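Local structure of lactoylglutathione lyase (Pseudomonas aeruginosa, 4MTS) at residues E18-A23 with Y119-I124; L24-L29 with G73-E78; V84-A89 with V109-E114; L92-T97 with E114-Y119. The protein is a metal-binding protein of the glyoxalase and bleomycin resistance superfamily, assembled here from two copies that hold metal ions at their interface. All coordinates share one frame; numbering follows the deposited sequence.

Contact 1: residues E18-A23 with Y119-I124. With NI (nickel (II) ion), chain E.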
# COMPACT_ATOMS: atom_id res chain seq x y z
N GLU A 18 -11.79 -4.85 12.82
CA GLU A 18 -13.26 -4.84 12.70
C GLU A 18 -13.65 -4.14 11.39
O GLU A 18 -14.50 -4.65 10.68
CB GLU A 18 -13.88 -4.10 13.88
CG GLU A 18 -13.72 -4.83 15.21
CD GLU A 18 -14.15 -6.29 15.15
OE1 GLU A 18 -15.34 -6.53 14.86
OE2 GLU A 18 -13.28 -7.17 15.30
N PHE A 19 -13.00 -3.02 11.07
CA PHE A 19 -13.29 -2.33 9.80
C PHE A 19 -12.96 -3.21 8.61
O PHE A 19 -13.81 -3.38 7.73
CB PHE A 19 -12.51 -1.01 9.72
CG PHE A 19 -12.61 -0.31 8.38
CD1 PHE A 19 -13.69 0.51 8.08
CD2 PHE A 19 -11.60 -0.45 7.43
CE1 PHE A 19 -13.79 1.15 6.84
CE2 PHE A 19 -11.70 0.19 6.18
CZ PHE A 19 -12.79 0.99 5.89
N TYR A 20 -11.69 -3.69 8.50
CA TYR A 20 -11.31 -4.48 7.34
C TYR A 20 -12.10 -5.74 7.13
O TYR A 20 -12.43 -6.06 5.99
CB TYR A 20 -9.78 -4.71 7.29
CG TYR A 20 -9.09 -3.39 7.00
CD1 TYR A 20 -9.07 -2.87 5.71
CD2 TYR A 20 -8.57 -2.61 8.03
CE1 TYR A 20 -8.49 -1.62 5.44
CE2 TYR A 20 -8.03 -1.34 7.78
CZ TYR A 20 -7.97 -0.87 6.47
OH TYR A 20 -7.40 0.36 6.22
N THR A 21 -12.46 -6.43 8.23
CA THR A 21 -13.22 -7.68 8.09
C THR A 21 -14.71 -7.44 7.94
O THR A 21 -15.32 -8.16 7.17
CB THR A 21 -12.95 -8.67 9.26
OG1 THR A 21 -13.39 -8.07 10.48
CG2 THR A 21 -11.50 -9.09 9.36
N ARG A 22 -15.30 -6.52 8.71
CA ARG A 22 -16.75 -6.28 8.68
C ARG A 22 -17.20 -5.41 7.51
O ARG A 22 -18.11 -5.80 6.78
CB ARG A 22 -17.26 -5.66 9.98
CG ARG A 22 -17.12 -6.49 11.24
CD ARG A 22 -18.00 -5.87 12.33
NE ARG A 22 -17.25 -5.47 13.53
CZ ARG A 22 -17.79 -4.84 14.58
NH1 ARG A 22 -19.08 -4.52 14.58
NH2 ARG A 22 -17.04 -4.51 15.62
N ALA A 23 -16.64 -4.19 7.39
CA ALA A 23 -17.01 -3.29 6.30
C ALA A 23 -16.49 -3.78 4.95
O ALA A 23 -17.19 -3.65 3.94
CB ALA A 23 -16.51 -1.88 6.60
N TYR A 119 -7.04 6.29 7.36
CA TYR A 119 -6.42 5.91 6.09
C TYR A 119 -7.51 5.78 5.06
O TYR A 119 -8.60 5.25 5.35
CB TYR A 119 -5.69 4.58 6.21
CG TYR A 119 -4.50 4.64 7.13
CD1 TYR A 119 -3.36 5.35 6.78
CD2 TYR A 119 -4.50 3.95 8.34
CE1 TYR A 119 -2.24 5.39 7.61
CE2 TYR A 119 -3.38 3.96 9.17
CZ TYR A 119 -2.25 4.66 8.79
OH TYR A 119 -1.13 4.69 9.57
N LYS A 120 -7.23 6.27 3.85
CA LYS A 120 -8.18 6.26 2.74
C LYS A 120 -8.21 4.95 2.00
O LYS A 120 -7.16 4.38 1.68
CB LYS A 120 -7.81 7.38 1.73
CG LYS A 120 -8.07 8.79 2.28
CD LYS A 120 -7.89 9.86 1.21
CE LYS A 120 -7.81 11.25 1.81
NZ LYS A 120 -7.14 12.21 0.88
N VAL A 121 -9.43 4.46 1.75
CA VAL A 121 -9.66 3.24 0.98
C VAL A 121 -10.46 3.63 -0.25
O VAL A 121 -11.55 4.19 -0.15
CB VAL A 121 -10.37 2.12 1.81
CG1 VAL A 121 -10.65 0.91 0.94
CG2 VAL A 121 -9.54 1.73 3.03
N GLU A 122 -9.88 3.38 -1.42
CA GLU A 122 -10.52 3.68 -2.69
C GLU A 122 -11.26 2.45 -3.17
O GLU A 122 -10.67 1.37 -3.32
CB GLU A 122 -9.43 4.09 -3.70
CG GLU A 122 -9.94 4.47 -5.09
CD GLU A 122 -8.83 5.02 -5.96
OE1 GLU A 122 -7.86 4.29 -6.21
OE2 GLU A 122 -8.89 6.22 -6.31
N LEU A 123 -12.55 2.61 -3.43
CA LEU A 123 -13.35 1.50 -3.99
C LEU A 123 -13.53 1.73 -5.48
O LEU A 123 -13.94 2.82 -5.88
CB LEU A 123 -14.72 1.42 -3.30
CG LEU A 123 -14.74 1.38 -1.79
CD1 LEU A 123 -16.20 1.29 -1.27
CD2 LEU A 123 -13.88 0.23 -1.24
N ILE A 124 -13.21 0.74 -6.30
CA ILE A 124 -13.34 0.85 -7.76
C ILE A 124 -14.25 -0.25 -8.23
O ILE A 124 -13.95 -1.43 -8.05
CB ILE A 124 -11.96 0.85 -8.48
CG1 ILE A 124 -11.05 1.94 -7.89
CG2 ILE A 124 -12.18 1.04 -10.02
CD1 ILE A 124 -9.59 2.05 -8.52
NI NI E . -5.86 4.74 -6.77
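Phe19 turns the edge of its ring to a methyl of Val121. Its CE2 lies 4.1 Å from Val121 CG2, and that methyl sits near the plane of the ring. The two side chains come from opposite directions. Phe19 CG is anti to the backbone N (chi1 173°), which carries the ring off the helix toward the strand. The same Val121 methyl is met by Tyr20. Tyr20 OH is 4.1 Å from Val121 CG2, and Tyr20 CE1 is 4.3 Å from it. One valine branch thus serves both aromatics. The two rings also pack on each other, with Phe19 CD2 3.5 Å above the plane of the Tyr20 ring, over its centre. The meeting of both rings with Val121 joins helix 13-23 to strand 120-125. In the glyoxalase fold of this protein, the helix thereby bridges to the sheet that carries nickel ligands. No hydrogen bond crosses between the segments, and all three touching residues are buried. The hydroxyl of Tyr20 is nevertheless satisfied, since it bonds to Asp115 OD2. The next residue on the strand, Glu122, has CG anti to the backbone N (chi1 -179°) and an extended chain, which carries its carboxylate to the nickel ion. Glu122 OE1 binds the nickel at 2.1 Å. His74 of this chain and His5 and Glu56 of the second subunit bind the same ion.

Contact 2: residues L24-L29 with G73-E78. With NI (nickel (II) ion), chain E.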
# COMPACT_ATOMS: atom_id res chain seq x y z
N LEU A 24 -15.27 -4.35 4.92
CA LEU A 24 -14.66 -4.77 3.64
C LEU A 24 -14.59 -6.26 3.35
O LEU A 24 -14.05 -6.64 2.31
CB LEU A 24 -13.30 -4.10 3.44
CG LEU A 24 -13.33 -2.56 3.33
CD1 LEU A 24 -11.92 -1.95 3.48
CD2 LEU A 24 -13.98 -2.10 1.99
N ASP A 25 -15.12 -7.12 4.23
CA ASP A 25 -15.13 -8.56 3.94
C ASP A 25 -13.76 -9.17 3.70
O ASP A 25 -13.65 -10.21 3.06
CB ASP A 25 -16.15 -8.95 2.85
CG ASP A 25 -17.57 -8.61 3.26
OD1 ASP A 25 -17.96 -8.91 4.41
OD2 ASP A 25 -18.28 -7.99 2.45
N MET A 26 -12.69 -8.56 4.24
CA MET A 26 -11.39 -9.21 4.16
C MET A 26 -11.38 -10.29 5.25
O MET A 26 -12.23 -10.27 6.14
CB MET A 26 -10.27 -8.22 4.50
CG MET A 26 -9.97 -7.28 3.36
SD MET A 26 -8.55 -6.27 3.77
CE MET A 26 -8.64 -5.05 2.39
N ARG A 27 -10.41 -11.19 5.19
CA ARG A 27 -10.26 -12.14 6.28
C ARG A 27 -8.91 -11.94 6.94
O ARG A 27 -8.02 -11.34 6.34
CB ARG A 27 -10.50 -13.60 5.86
CG ARG A 27 -9.51 -14.16 4.87
CD ARG A 27 -9.95 -15.56 4.38
NE ARG A 27 -9.28 -15.87 3.11
CZ ARG A 27 -8.16 -16.58 3.00
NH1 ARG A 27 -7.58 -17.10 4.07
NH2 ARG A 27 -7.62 -16.78 1.81
N LEU A 28 -8.80 -12.36 8.20
CA LEU A 28 -7.51 -12.28 8.89
C LEU A 28 -6.70 -13.47 8.39
O LEU A 28 -7.04 -14.65 8.62
CB LEU A 28 -7.73 -12.36 10.41
CG LEU A 28 -6.44 -12.29 11.24
CD1 LEU A 28 -5.78 -10.93 11.08
CD2 LEU A 28 -6.73 -12.57 12.74
N LEU A 29 -5.62 -13.17 7.66
CA LEU A 29 -4.76 -14.20 7.07
C LEU A 29 -3.78 -14.77 8.08
O LEU A 29 -3.58 -15.98 8.11
CB LEU A 29 -4.00 -13.64 5.82
CG LEU A 29 -4.91 -13.03 4.73
CD1 LEU A 29 -4.09 -12.28 3.64
CD2 LEU A 29 -5.80 -14.08 4.09
N GLY A 73 -1.06 7.73 -0.08
CA GLY A 73 -2.33 7.89 -0.78
C GLY A 73 -3.48 7.09 -0.23
O GLY A 73 -4.21 7.55 0.64
N HIS A 74 -3.57 5.85 -0.69
CA HIS A 74 -4.67 4.98 -0.32
C HIS A 74 -4.40 3.58 -0.72
O HIS A 74 -3.39 3.29 -1.38
CB HIS A 74 -5.94 5.45 -1.05
CG HIS A 74 -5.76 5.60 -2.54
ND1 HIS A 74 -5.59 6.85 -3.11
CD2 HIS A 74 -5.76 4.67 -3.53
CE1 HIS A 74 -5.48 6.64 -4.43
NE2 HIS A 74 -5.58 5.34 -4.72
N LEU A 75 -5.30 2.69 -0.28
CA LEU A 75 -5.31 1.31 -0.70
C LEU A 75 -6.61 1.20 -1.56
O LEU A 75 -7.68 1.60 -1.12
CB LEU A 75 -5.41 0.35 0.53
CG LEU A 75 -5.38 -1.15 0.10
CD1 LEU A 75 -3.98 -1.58 -0.33
CD2 LEU A 75 -5.81 -2.06 1.27
N ALA A 76 -6.50 0.67 -2.76
CA ALA A 76 -7.67 0.56 -3.62
C ALA A 76 -8.15 -0.90 -3.66
O ALA A 76 -7.35 -1.83 -3.74
CB ALA A 76 -7.33 1.02 -5.03
N ILE A 77 -9.47 -1.07 -3.60
CA ILE A 77 -10.12 -2.40 -3.61
C ILE A 77 -11.17 -2.49 -4.73
O ILE A 77 -11.91 -1.54 -4.95
CB ILE A 77 -10.72 -2.72 -2.21
CG1 ILE A 77 -9.59 -2.75 -1.14
CG2 ILE A 77 -11.46 -4.07 -2.22
CD1 ILE A 77 -10.11 -2.61 0.27
N GLU A 78 -11.17 -3.60 -5.45
CA GLU A 78 -12.14 -3.83 -6.51
C GLU A 78 -13.42 -4.34 -5.88
O GLU A 78 -13.36 -5.26 -5.07
CB GLU A 78 -11.59 -4.83 -7.54
CG GLU A 78 -12.57 -5.13 -8.67
CD GLU A 78 -11.92 -5.99 -9.73
OE1 GLU A 78 -11.64 -7.18 -9.45
OE2 GLU A 78 -11.58 -5.44 -10.80
NI NI E . -5.86 4.74 -6.77
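Ile77 CD1 touches two side chains of the segment 24-29. Met26 CE is 3.6 Å from Ile77 CD1, and Leu24 CD1 lies 3.7 Å from the same Ile77 CD1. Met26 gets there by length. Its CG is anti to the carbonyl carbon, and the chain beyond runs extended (chi2 -174°, chi3 -169°), so the terminal methyl spans the gap to the strand. Met26 CE is also 4.3 Å from Leu75 CD2. Leu24 needs less reach, because its CB already points toward strand 73-78. Ile77 sends CG1 anti to its carbonyl carbon, and CD1 continues outward in a nearly extended line. Leu75 and Ile77 alternate along the strand with His74 and Ala76, which face the other way. His74 NE2 binds the nickel ion. The second subunit packs on that side, and its antiparallel strand extends the sheet of this glyoxalase fold across the interface. Leu24 and Met26 belong to the turn that leads from helix 13-23 into strand 27-34. All four touching residues are buried and meet through carbon atoms alone, so the contact rests on the fit of apolar surfaces and carries no hydrogen bond.

Contact 3: residues V84-A89 with V109-E114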
# COMPACT_ATOMS: atom_id res chain seq x y z
N VAL A 84 -23.31 -0.20 -2.89
CA VAL A 84 -23.63 -1.24 -1.91
C VAL A 84 -22.54 -1.31 -0.81
O VAL A 84 -22.86 -1.32 0.38
CB VAL A 84 -23.89 -2.61 -2.59
CG1 VAL A 84 -23.90 -3.74 -1.57
CG2 VAL A 84 -25.21 -2.58 -3.37
N THR A 85 -21.26 -1.31 -1.21
CA THR A 85 -20.17 -1.31 -0.22
C THR A 85 -20.22 -0.04 0.67
O THR A 85 -20.03 -0.15 1.88
CB THR A 85 -18.83 -1.59 -0.89
OG1 THR A 85 -19.01 -2.75 -1.68
CG2 THR A 85 -17.69 -1.84 0.11
N CYS A 86 -20.52 1.16 0.08
CA CYS A 86 -20.65 2.40 0.84
C CYS A 86 -21.75 2.31 1.87
O CYS A 86 -21.57 2.77 3.00
CB CYS A 86 -20.89 3.58 -0.10
SG CYS A 86 -19.43 4.08 -1.04
N ALA A 87 -22.93 1.83 1.44
CA ALA A 87 -24.12 1.72 2.28
C ALA A 87 -23.84 0.76 3.47
O ALA A 87 -24.29 1.04 4.58
CB ALA A 87 -25.29 1.21 1.43
N ARG A 88 -23.04 -0.31 3.23
CA ARG A 88 -22.63 -1.29 4.26
C ARG A 88 -21.73 -0.56 5.28
O ARG A 88 -22.00 -0.63 6.49
CB ARG A 88 -21.93 -2.49 3.63
CG ARG A 88 -21.56 -3.61 4.61
CD ARG A 88 -20.78 -4.73 3.94
NE ARG A 88 -20.22 -5.67 4.90
CZ ARG A 88 -20.57 -6.95 5.01
NH1 ARG A 88 -21.49 -7.47 4.19
NH2 ARG A 88 -20.00 -7.73 5.92
N ALA A 89 -20.70 0.17 4.81
CA ALA A 89 -19.81 0.96 5.68
C ALA A 89 -20.61 1.94 6.52
O ALA A 89 -20.43 2.00 7.73
CB ALA A 89 -18.78 1.72 4.85
N VAL A 109 -16.65 3.98 -11.80
CA VAL A 109 -17.48 4.22 -10.63
C VAL A 109 -16.53 4.01 -9.43
O VAL A 109 -15.95 2.93 -9.30
CB VAL A 109 -18.72 3.28 -10.57
CG1 VAL A 109 -19.50 3.46 -9.26
CG2 VAL A 109 -19.64 3.50 -11.79
N ILE A 110 -16.29 5.08 -8.66
CA ILE A 110 -15.37 5.10 -7.52
C ILE A 110 -16.06 5.64 -6.28
O ILE A 110 -16.99 6.45 -6.37
CB ILE A 110 -14.08 5.95 -7.90
CG1 ILE A 110 -13.31 5.28 -9.09
CG2 ILE A 110 -13.14 6.15 -6.70
CD1 ILE A 110 -12.20 6.06 -9.66
N ALA A 111 -15.56 5.24 -5.11
CA ALA A 111 -16.01 5.74 -3.82
C ALA A 111 -14.77 5.77 -2.93
O ALA A 111 -13.77 5.11 -3.23
CB ALA A 111 -17.04 4.80 -3.22
N PHE A 112 -14.85 6.49 -1.84
CA PHE A 112 -13.79 6.54 -0.86
C PHE A 112 -14.32 6.34 0.52
O PHE A 112 -15.32 6.97 0.92
CB PHE A 112 -13.01 7.85 -0.91
CG PHE A 112 -11.86 7.81 -1.89
CD1 PHE A 112 -10.59 7.42 -1.47
CD2 PHE A 112 -12.05 8.17 -3.21
CE1 PHE A 112 -9.52 7.45 -2.36
CE2 PHE A 112 -10.97 8.17 -4.11
CZ PHE A 112 -9.72 7.79 -3.68
N LEU A 113 -13.62 5.50 1.28
CA LEU A 113 -13.95 5.27 2.69
C LEU A 113 -12.75 5.72 3.48
O LEU A 113 -11.64 5.85 2.93
CB LEU A 113 -14.15 3.76 2.97
CG LEU A 113 -15.07 2.92 2.07
CD1 LEU A 113 -15.14 1.45 2.59
CD2 LEU A 113 -16.48 3.53 2.01
N GLU A 114 -12.94 5.90 4.80
CA GLU A 114 -11.81 6.09 5.67
C GLU A 114 -11.90 5.03 6.72
O GLU A 114 -13.00 4.79 7.25
CB GLU A 114 -11.73 7.45 6.31
CG GLU A 114 -10.96 8.46 5.48
CD GLU A 114 -10.85 9.79 6.20
OE1 GLU A 114 -10.42 10.78 5.56
OE2 GLU A 114 -11.21 9.85 7.40
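Helix 84-89 runs nearly along strand 109-114, with axes 9.4 Å apart at closest approach and an angle of 19° between their directions, and the CA atoms of Cys86 and Ala111 are nearest, 7.4 Å apart. The helix is part of a beta-alpha-beta crossover. It follows strand 72-79 and leads to strand 95-99, which lies in the same sheet, so its path covers the strands between. Cys86 carries much of the contact. Its SG is anti to the carbonyl carbon (chi1 -73°) and comes down on the methyl of Ala111. The Cys86 SG to Ala111 CB distance is 3.3 Å, close for a sulfur and a methyl. The small alanine is consistent with a close approach here. One turn further on, Ala89 points toward the strand, where its CB meets Leu113. Leu113 also contacts Leu123 and Val96 of the strands beside it. Phe112, between Ala111 and Leu113, turns to the other face of the sheet. Arg88 ties the helix to the end region of helix 13-23, by a salt bridge to Asp25 and a hydrogen bond to Arg22 O. The four touching side chains are buried. Leu113 CD2 is the shared atom, 4.1 Å from Ala89 CB and 4.3 Å from Cys86 SG.

Contact 4: residues L92-T97 with E114-Y119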
# COMPACT_ATOMS: atom_id res chain seq x y z
N LEU A 92 -22.67 0.35 9.26
CA LEU A 92 -21.76 -0.11 10.31
C LEU A 92 -21.14 1.06 11.08
O LEU A 92 -20.41 0.84 12.04
CB LEU A 92 -20.67 -1.01 9.71
CG LEU A 92 -21.10 -2.42 9.36
CD1 LEU A 92 -20.16 -3.02 8.35
CD2 LEU A 92 -21.17 -3.29 10.62
N GLY A 93 -21.44 2.29 10.68
CA GLY A 93 -20.92 3.47 11.35
C GLY A 93 -19.55 3.93 10.88
O GLY A 93 -18.90 4.72 11.57
N TYR A 94 -19.10 3.45 9.72
CA TYR A 94 -17.80 3.91 9.19
C TYR A 94 -17.95 5.10 8.23
O TYR A 94 -19.05 5.34 7.75
CB TYR A 94 -17.01 2.76 8.57
CG TYR A 94 -16.68 1.68 9.58
CD1 TYR A 94 -15.80 1.92 10.62
CD2 TYR A 94 -17.25 0.42 9.48
CE1 TYR A 94 -15.49 0.92 11.55
CE2 TYR A 94 -16.92 -0.60 10.37
CZ TYR A 94 -16.06 -0.34 11.42
OH TYR A 94 -15.78 -1.34 12.32
N ARG A 95 -16.87 5.87 8.02
CA ARG A 95 -16.87 7.07 7.20
C ARG A 95 -16.79 6.81 5.71
O ARG A 95 -15.84 6.19 5.22
CB ARG A 95 -15.71 8.01 7.59
CG ARG A 95 -15.99 8.84 8.81
CD ARG A 95 -14.77 9.65 9.18
NE ARG A 95 -14.51 9.57 10.61
CZ ARG A 95 -14.99 10.41 11.51
NH1 ARG A 95 -15.75 11.44 11.13
NH2 ARG A 95 -14.72 10.25 12.80
N VAL A 96 -17.77 7.34 4.98
CA VAL A 96 -17.73 7.33 3.53
C VAL A 96 -17.37 8.81 3.27
O VAL A 96 -18.14 9.70 3.65
CB VAL A 96 -19.06 6.91 2.85
CG1 VAL A 96 -18.93 7.00 1.33
CG2 VAL A 96 -19.52 5.51 3.27
N THR A 97 -16.19 9.07 2.67
CA THR A 97 -15.72 10.44 2.39
C THR A 97 -16.13 10.93 1.02
O THR A 97 -16.15 12.14 0.81
CB THR A 97 -14.23 10.60 2.65
OG1 THR A 97 -13.54 9.64 1.86
CG2 THR A 97 -13.88 10.44 4.12
N GLU A 114 -12.94 5.90 4.80
CA GLU A 114 -11.81 6.09 5.67
C GLU A 114 -11.90 5.03 6.72
O GLU A 114 -13.00 4.79 7.25
CB GLU A 114 -11.73 7.45 6.31
CG GLU A 114 -10.96 8.46 5.48
CD GLU A 114 -10.85 9.79 6.20
OE1 GLU A 114 -10.42 10.78 5.56
OE2 GLU A 114 -11.21 9.85 7.40
N ASP A 115 -10.79 4.37 7.03
CA ASP A 115 -10.79 3.37 8.10
C ASP A 115 -10.76 4.11 9.45
O ASP A 115 -10.67 5.36 9.50
CB ASP A 115 -9.57 2.38 7.93
CG ASP A 115 -8.17 2.87 8.30
OD1 ASP A 115 -8.04 3.98 8.87
OD2 ASP A 115 -7.22 2.10 8.13
N PRO A 116 -10.82 3.40 10.59
CA PRO A 116 -10.85 4.09 11.89
C PRO A 116 -9.69 5.03 12.19
O PRO A 116 -9.86 6.02 12.90
CB PRO A 116 -10.94 2.94 12.91
CG PRO A 116 -11.64 1.86 12.17
CD PRO A 116 -11.01 1.94 10.78
N ASP A 117 -8.49 4.72 11.63
CA ASP A 117 -7.33 5.57 11.79
C ASP A 117 -7.30 6.74 10.80
O ASP A 117 -6.40 7.57 10.88
CB ASP A 117 -6.05 4.76 11.68
CG ASP A 117 -5.91 3.84 12.87
OD1 ASP A 117 -5.28 4.25 13.86
OD2 ASP A 117 -6.45 2.72 12.81
N GLY A 118 -8.22 6.75 9.85
CA GLY A 118 -8.26 7.82 8.86
C GLY A 118 -7.57 7.52 7.55
O GLY A 118 -7.51 8.41 6.69
N TYR A 119 -7.04 6.29 7.36
CA TYR A 119 -6.42 5.91 6.09
C TYR A 119 -7.51 5.78 5.06
O TYR A 119 -8.60 5.25 5.35
CB TYR A 119 -5.69 4.58 6.21
CG TYR A 119 -4.50 4.64 7.13
CD1 TYR A 119 -3.36 5.35 6.78
CD2 TYR A 119 -4.50 3.95 8.34
CE1 TYR A 119 -2.24 5.39 7.61
CE2 TYR A 119 -3.38 3.96 9.17
CZ TYR A 119 -2.25 4.66 8.79
OH TYR A 119 -1.13 4.69 9.57
O HOH W 1 -14.45 5.04 9.48
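Tyr94 meets Pro116 just past the end of helix 82-91, where Gly93 closes the helix in a Schellman motif with positive phi. Opposite lies the hairpin connection between antiparallel strands 109-114 and 120-125, a type I beta turn from Asp115 to Gly118. The contact thus sets strand 95-99 and its approach against this hairpin. Tyr94 CE1 is 4.0 Å from Pro116 CG, and the ring and the proline cross at a slant. The Tyr94 ring also meets the ring of Phe19 edge-to-face, which ties this surface to helix 13-23. Arg95 follows, in strand 95-99. Its carbonyl oxygen accepts a hydrogen bond from Glu114 N, with Arg95 O to Glu114 N 2.9 Å and an N-H...O angle of 157°. At the N-H of Arg95, where the direct gap to Glu114 O is too wide, a water bridges the two. It accepts from Arg95 N at 2.9 Å and donates to Glu114 O at 2.7 Å. The Arg95 side chain bends at its third torsion (chi3 -134°). Its CD lies 4.0 Å from Glu114 OE2, but the charged groups do not touch and their planes are 53° apart. Any attraction between them is probably modest. Val96 points its CB away from the turn, and its side chain touches Cys86. Thr97 lays CG2 against the carboxylate of Glu114, the two side chains crossing at about a right angle. Thr97 CG2 is 3.7 Å from Glu114 CD. Within the hairpin connection, Tyr119 N gives a hydrogen bond of 2.9 Å to Asp115 OD1, reaching it from above the carboxylate plane.

Overall arrangement
The four contacts gather round one sheet. Contacts 1 and 2 have centres 6 Å apart and use neighbouring strands of it, with Glu122 N 2.8 Å from Leu75 O and Glu122 O 2.7 Å from Ile77 N, probable hydrogen bonds. Each also brings one ligand to the nickel ion, which is completed by residues of the second subunit. Contact 3 adds the next strand, with Leu123 N 2.8 Å from Ala111 O. Contact 4 shares Glu114 with contact 3 and Tyr119 with contact 1. It lies at the surface; its Thr97 side chain is about 13 Å from the nickel. Contacts 2 and 4 do not touch, and their nearest atoms are about 6 Å apart.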